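Local coordinates for nucleoplasmin-like protein (Drosophila melanogaster, PDB 1NLQ), which binds core histones and takes part in the ATP-facilitated assembly of regularly spaced nucleosomal arrays, this chain being its N-terminal pentamer-forming core, at residues E47-E52 / F88-G93; T55-V60 / F81-V86. All coordinates share one frame; numbering follows the deposited sequence.

Interaction 1: residues E47-E52 / F88-G93; sequences EFNVVE and FKLIKG
V50 and I91 meet through their CG1 branches, which different first torsions bring within 3.8 Å: V50 CG1 stands anti to the backbone N (chi1 -179°), whereas I91 CG1 sits between its backbone N and carbonyl carbon (chi1 62°). Behind this pairing is a classic beta bulge in strands 48-55 and 86-92, the antiparallel inner pair of one four-stranded sheet of the nucleoplasmin jelly roll. I91 and K92 both face V50, and the register slips by one residue. On the face that V50 shares with K92, A41 of the second subunit packs on V50. V50 N donates to K92 O at 2.9 Å; V50 O in turn accepts from I91 N at 3.0 Å, the donor nearly on the carbonyl axis although the N-H...O angle is only 132°. Past the bulge, E52 and K89 form a regular hydrogen-bonded pair, E52 N to K89 O and K89 N to E52 O, each 2.8 Å. The E52 side chain crosses I91 at about a right angle, packing its CB against I91 CG2 and CD1, while OE2 bonds to N54.

The side chains of V51, L90 and F88 turn inward, towards the opposing sheet, where V97 and I99 cover them; V51 CG1 comes to 4.2 Å from F88 CB. Towards G93, N49 ND2 gives two hydrogen bonds within its own segment, to E47 O from above the carbonyl plane and to the anti lone pair of E47 OE2, and N49 OD1 accepts from G95 N. Replacing N49 by an alanine is likely to leave G95 N without this acceptor, and E47 O and OE2 without the amide that links them. E47 OE2 also holds K44 and S94 N, and it lies 3.4 Å from G93 CA. G93 CA in turn touches N49 OD1 and lies 3.3 Å from F48 O.

Interaction 2: residues T55-V60 / F81-V86; sequences TPKDSV and FYESKV
T55 and K57 each come up to an aromatic ring of the opposing segment, both obliquely: T55 OG1 beside F81 CD2, and K57 NZ beside Y82 CD2. One face of the F81 ring carries V86 CG1 over its centre, and a water lies in plane at its edge; F6 of the second subunit meets the same ring with its plane inclined. The Y82 ring has E83 CG 3.7 Å above the centre of one face. Within the nucleoplasmin core, K57 and T55 join the hairpin loop after strand 48-55 to the turn after strand 74-82, which leads on to strand 86-92.

K57, in a short 3-10 segment, points at that turn with its chain extended and CG anti to the backbone N (chi1 -175°). Its NZ grips two successive carbonyls, E83 O at 2.6 Å and Y82 O at 2.9 Å, standing above both carbonyl planes, 50° and 39° out of them. The exact path of the lysine is less certain where it passes S84, because the model places carbons too close there. T55 packs on this turn: CG2 lies 3.9 Å from S84 CB, while OG1 touches V86 CG2 at 3.3 Å. The water at the edge of F81 ties D58 OD2, to which it donates, to S84 OG at 2.8 Å, with a weak link to T55 OG1.

A second water accepts from K57 NZ at 2.7 Å and donates to E83 OE2, whose partner oxygen OE1 bonds to G29 N. The ammonium therefore meets backbone oxygens directly and reaches the carboxylate through a water, without a salt bridge, and the nearby negative charge would probably favour keeping the lysine protonated.

In the fold
From the N terminus the chain lays down strands 4-11, 17-20 and 31-39 before it reaches 47-52, the first half of interaction 1. It then runs through the hairpin loop at 55-60, returns along strand 60-68, crosses to strand 74-82 and reaches 81-86, where interaction 2 closes the smaller loop. Strand 86-92 follows at once and brings 88-93 back to 47-52, so interaction 1 closes the larger loop round the smaller one. Interaction 1 joins neighbouring strands within one sheet, and interaction 2 ties a hairpin of that sheet to the end of the other. F88 and F81 connect the two contacts, and both border the second subunit.

Interaction 1: residues E47-E52 / F88-G93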
loop_
_atom_site.group_PDB
_atom_site.type_symbol
_atom_site.label_atom_id
_atom_site.label_comp_id
_atom_site.label_asym_id
_atom_site.label_seq_id
_atom_site.Cartn_x
_atom_site.Cartn_y
_atom_site.Cartn_z
ATOM N N GLU A 47 12.214 1.932 19.509
ATOM C CA GLU A 47 11.858 0.672 20.133
ATOM C C GLU A 47 11.051 -0.188 19.176
ATOM O O GLU A 47 9.988 0.214 18.699
ATOM C CB GLU A 47 11.043 0.909 21.394
ATOM C CG GLU A 47 10.366 -0.333 21.906
ATOM C CD GLU A 47 9.428 -0.024 23.037
ATOM O OE1 GLU A 47 9.940 0.292 24.130
ATOM O OE2 GLU A 47 8.191 -0.089 22.826
ATOM N N PHE A 48 11.558 -1.380 18.897
ATOM C CA PHE A 48 10.854 -2.280 18.007
ATOM C C PHE A 48 9.578 -2.786 18.643
ATOM O O PHE A 48 9.561 -3.185 19.808
ATOM C CB PHE A 48 11.736 -3.470 17.632
ATOM C CG PHE A 48 12.649 -3.205 16.480
ATOM C CD1 PHE A 48 14.029 -3.189 16.654
ATOM C CD2 PHE A 48 12.129 -2.964 15.210
ATOM C CE1 PHE A 48 14.878 -2.936 15.581
ATOM C CE2 PHE A 48 12.976 -2.708 14.125
ATOM C CZ PHE A 48 14.348 -2.694 14.309
ATOM N N ASN A 49 8.505 -2.751 17.865
ATOM C CA ASN A 49 7.207 -3.236 18.301
ATOM C C ASN A 49 6.835 -4.293 17.283
ATOM O O ASN A 49 6.730 -4.004 16.095
ATOM C CB ASN A 49 6.184 -2.102 18.313
ATOM C CG ASN A 49 6.176 -1.349 19.630
ATOM O OD1 ASN A 49 5.308 -1.568 20.474
ATOM N ND2 ASN A 49 7.152 -0.472 19.815
ATOM N N VAL A 50 6.649 -5.518 17.756
ATOM C CA VAL A 50 6.339 -6.634 16.878
ATOM C C VAL A 50 5.031 -7.310 17.242
ATOM O O VAL A 50 4.814 -7.678 18.396
ATOM C CB VAL A 50 7.479 -7.686 16.926
ATOM C CG1 VAL A 50 7.177 -8.847 15.988
ATOM C CG2 VAL A 50 8.791 -7.019 16.556
ATOM N N VAL A 51 4.163 -7.460 16.247
ATOM C CA VAL A 51 2.874 -8.111 16.431
ATOM C C VAL A 51 2.961 -9.470 15.756
ATOM O O VAL A 51 3.372 -9.576 14.608
ATOM C CB VAL A 51 1.726 -7.310 15.783
ATOM C CG1 VAL A 51 0.409 -8.058 15.936
ATOM C CG2 VAL A 51 1.627 -5.935 16.418
ATOM N N GLU A 52 2.592 -10.510 16.484
ATOM C CA GLU A 52 2.634 -11.858 15.948
ATOM C C GLU A 52 1.214 -12.363 15.797
ATOM O O GLU A 52 0.380 -12.144 16.675
ATOM C CB GLU A 52 3.392 -12.769 16.905
ATOM C CG GLU A 52 3.409 -14.219 16.476
ATOM C CD GLU A 52 3.723 -15.139 17.627
ATOM O OE1 GLU A 52 4.876 -15.145 18.104
ATOM O OE2 GLU A 52 2.795 -15.850 18.059
ATOM N N PHE A 88 -3.754 -12.087 17.932
ATOM C CA PHE A 88 -2.666 -11.148 17.654
ATOM C C PHE A 88 -1.989 -10.847 18.976
ATOM O O PHE A 88 -2.664 -10.555 19.964
ATOM C CB PHE A 88 -3.194 -9.832 17.074
ATOM C CG PHE A 88 -3.958 -9.991 15.799
ATOM C CD1 PHE A 88 -5.344 -9.924 15.800
ATOM C CD2 PHE A 88 -3.296 -10.202 14.592
ATOM C CE1 PHE A 88 -6.066 -10.064 14.630
ATOM C CE2 PHE A 88 -4.005 -10.344 13.408
ATOM C CZ PHE A 88 -5.397 -10.275 13.424
ATOM N N LYS A 89 -0.666 -10.921 19.010
ATOM C CA LYS A 89 0.035 -10.647 20.255
ATOM C C LYS A 89 1.224 -9.727 20.071
ATOM O O LYS A 89 1.981 -9.871 19.121
ATOM C CB LYS A 89 0.513 -11.942 20.906
ATOM C CG LYS A 89 1.131 -11.683 22.263
ATOM C CD LYS A 89 1.432 -12.946 23.033
ATOM C CE LYS A 89 2.084 -12.576 24.358
ATOM N NZ LYS A 89 2.485 -13.752 25.163
ATOM N N LEU A 90 1.379 -8.781 20.993
ATOM C CA LEU A 90 2.499 -7.851 20.955
ATOM C C LEU A 90 3.639 -8.572 21.667
ATOM O O LEU A 90 3.739 -8.534 22.892
ATOM C CB LEU A 90 2.131 -6.560 21.685
ATOM C CG LEU A 90 3.135 -5.406 21.604
ATOM C CD1 LEU A 90 3.316 -4.961 20.154
ATOM C CD2 LEU A 90 2.613 -4.243 22.445
ATOM N N ILE A 91 4.489 -9.241 20.892
ATOM C CA ILE A 91 5.597 -10.011 21.459
ATOM C C ILE A 91 6.885 -9.223 21.713
ATOM O O ILE A 91 7.853 -9.766 22.260
ATOM C CB ILE A 91 5.926 -11.242 20.577
ATOM C CG1 ILE A 91 6.380 -10.790 19.186
ATOM C CG2 ILE A 91 4.703 -12.143 20.460
ATOM C CD1 ILE A 91 6.901 -11.920 18.317
ATOM N N LYS A 92 6.900 -7.951 21.313
ATOM C CA LYS A 92 8.060 -7.083 21.529
ATOM C C LYS A 92 7.583 -5.633 21.488
ATOM O O LYS A 92 6.795 -5.258 20.613
ATOM C CB LYS A 92 9.121 -7.306 20.449
ATOM C CG LYS A 92 10.501 -6.765 20.787
ATOM C CD LYS A 92 11.527 -7.201 19.740
ATOM C CE LYS A 92 12.959 -7.114 20.280
ATOM N NZ LYS A 92 13.927 -7.837 19.399
ATOM N N GLY A 93 8.057 -4.825 22.431
ATOM C CA GLY A 93 7.648 -3.432 22.486
ATOM C C GLY A 93 6.496 -3.226 23.458
ATOM O O GLY A 93 5.885 -4.188 23.926
#

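Interaction 2: residues T55-V60 / F81-V86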
loop_
_atom_site.group_PDB
_atom_site.type_symbol
_atom_site.label_atom_id
_atom_site.label_comp_id
_atom_site.label_asym_id
_atom_site.label_seq_id
_atom_site.Cartn_x
_atom_site.Cartn_y
_atom_site.Cartn_z
ATOM N N THR A 55 -2.713 -18.711 14.409
ATOM C CA THR A 55 -3.904 -19.404 13.950
ATOM C C THR A 55 -3.608 -20.891 14.029
ATOM O O THR A 55 -2.776 -21.405 13.292
ATOM C CB THR A 55 -4.277 -19.035 12.500
ATOM O OG1 THR A 55 -4.909 -17.748 12.473
ATOM C CG2 THR A 55 -5.237 -20.059 11.933
ATOM N N PRO A 56 -4.286 -21.604 14.938
ATOM C CA PRO A 56 -4.038 -23.045 15.059
ATOM C C PRO A 56 -4.374 -23.748 13.752
ATOM O O PRO A 56 -3.618 -24.600 13.269
ATOM C CB PRO A 56 -4.974 -23.462 16.194
ATOM C CG PRO A 56 -5.113 -22.185 17.015
ATOM C CD PRO A 56 -5.295 -21.166 15.917
ATOM N N LYS A 57 -5.516 -23.361 13.193
ATOM C CA LYS A 57 -6.040 -23.904 11.947
ATOM C C LYS A 57 -4.983 -24.171 10.881
ATOM O O LYS A 57 -5.132 -25.091 10.072
ATOM C CB LYS A 57 -7.105 -22.949 11.394
ATOM C CG LYS A 57 -7.823 -23.453 10.149
ATOM C CD LYS A 57 -8.903 -22.473 9.693
ATOM C CE LYS A 57 -9.801 -23.091 8.630
ATOM N NZ LYS A 57 -10.832 -22.177 8.081
ATOM N N ASP A 58 -3.915 -23.376 10.880
ATOM C CA ASP A 58 -2.853 -23.541 9.895
ATOM C C ASP A 58 -1.439 -23.604 10.481
ATOM O O ASP A 58 -0.465 -23.238 9.805
ATOM C CB ASP A 58 -2.941 -22.402 8.884
ATOM C CG ASP A 58 -4.352 -22.194 8.378
ATOM O OD1 ASP A 58 -4.878 -23.114 7.705
ATOM O OD2 ASP A 58 -4.946 -21.127 8.662
ATOM N N SER A 59 -1.319 -24.083 11.720
ATOM C CA SER A 59 -0.022 -24.181 12.385
ATOM C C SER A 59 0.728 -22.882 12.141
ATOM O O SER A 59 1.949 -22.871 11.914
ATOM C CB SER A 59 0.778 -25.359 11.823
ATOM O OG SER A 59 0.102 -26.589 12.069
ATOM N N VAL A 60 -0.032 -21.793 12.180
ATOM C CA VAL A 60 0.491 -20.463 11.936
ATOM C C VAL A 60 0.852 -19.661 13.178
ATOM O O VAL A 60 0.041 -19.480 14.087
ATOM C CB VAL A 60 -0.509 -19.639 11.084
ATOM C CG1 VAL A 60 -0.240 -18.145 11.240
ATOM C CG2 VAL A 60 -0.365 -20.023 9.613
ATOM N N PHE A 81 -7.828 -13.953 7.062
ATOM C CA PHE A 81 -7.945 -15.171 7.841
ATOM C C PHE A 81 -9.384 -15.630 7.666
ATOM O O PHE A 81 -10.329 -14.924 8.014
ATOM C CB PHE A 81 -7.633 -14.871 9.302
ATOM C CG PHE A 81 -6.294 -14.216 9.503
ATOM C CD1 PHE A 81 -6.187 -12.835 9.657
ATOM C CD2 PHE A 81 -5.133 -14.977 9.476
ATOM C CE1 PHE A 81 -4.938 -12.225 9.778
ATOM C CE2 PHE A 81 -3.882 -14.382 9.597
ATOM C CZ PHE A 81 -3.779 -13.002 9.747
ATOM N N TYR A 82 -9.539 -16.825 7.115
ATOM C CA TYR A 82 -10.852 -17.371 6.821
ATOM C C TYR A 82 -11.285 -18.430 7.824
ATOM O O TYR A 82 -10.515 -19.324 8.164
ATOM C CB TYR A 82 -10.811 -17.966 5.415
ATOM C CG TYR A 82 -12.087 -18.602 4.918
ATOM C CD1 TYR A 82 -13.137 -17.825 4.432
ATOM C CD2 TYR A 82 -12.217 -19.987 4.874
ATOM C CE1 TYR A 82 -14.285 -18.417 3.907
ATOM C CE2 TYR A 82 -13.353 -20.586 4.352
ATOM C CZ TYR A 82 -14.383 -19.796 3.868
ATOM O OH TYR A 82 -15.497 -20.400 3.330
ATOM N N GLU A 83 -12.517 -18.306 8.300
ATOM C CA GLU A 83 -13.082 -19.268 9.245
ATOM C C GLU A 83 -12.050 -19.861 10.181
ATOM O O GLU A 83 -11.807 -21.073 10.166
ATOM C CB GLU A 83 -13.764 -20.405 8.479
ATOM C CG GLU A 83 -14.995 -19.977 7.719
ATOM C CD GLU A 83 -15.624 -21.110 6.946
ATOM O OE1 GLU A 83 -16.755 -20.930 6.464
ATOM O OE2 GLU A 83 -14.987 -22.174 6.814
ATOM N N SER A 84 -11.430 -19.018 10.994
ATOM C CA SER A 84 -10.435 -19.513 11.922
ATOM C C SER A 84 -10.279 -18.581 13.105
ATOM O O SER A 84 -10.605 -17.395 13.029
ATOM C CB SER A 84 -9.090 -19.726 11.203
ATOM O OG SER A 84 -8.678 -18.574 10.487
ATOM N N LYS A 85 -9.822 -19.137 14.216
ATOM C CA LYS A 85 -9.600 -18.352 15.414
ATOM C C LYS A 85 -8.234 -17.699 15.252
ATOM O O LYS A 85 -7.225 -18.391 15.068
ATOM C CB LYS A 85 -9.599 -19.253 16.652
ATOM C CG LYS A 85 -9.446 -18.488 17.941
ATOM C CD LYS A 85 -9.355 -19.408 19.128
ATOM C CE LYS A 85 -9.102 -18.617 20.403
ATOM N NZ LYS A 85 -8.657 -19.493 21.516
ATOM N N VAL A 86 -8.197 -16.373 15.315
ATOM C CA VAL A 86 -6.935 -15.667 15.152
ATOM C C VAL A 86 -6.548 -14.844 16.369
ATOM O O VAL A 86 -7.340 -14.058 16.872
ATOM C CB VAL A 86 -6.992 -14.727 13.936
ATOM C CG1 VAL A 86 -5.675 -13.992 13.788
ATOM C CG2 VAL A 86 -7.298 -15.519 12.686
HETATM O O HOH W 1 -6.121 -18.506 9.453
HETATM O O HOH W 2 -12.301 -23.323 6.075
#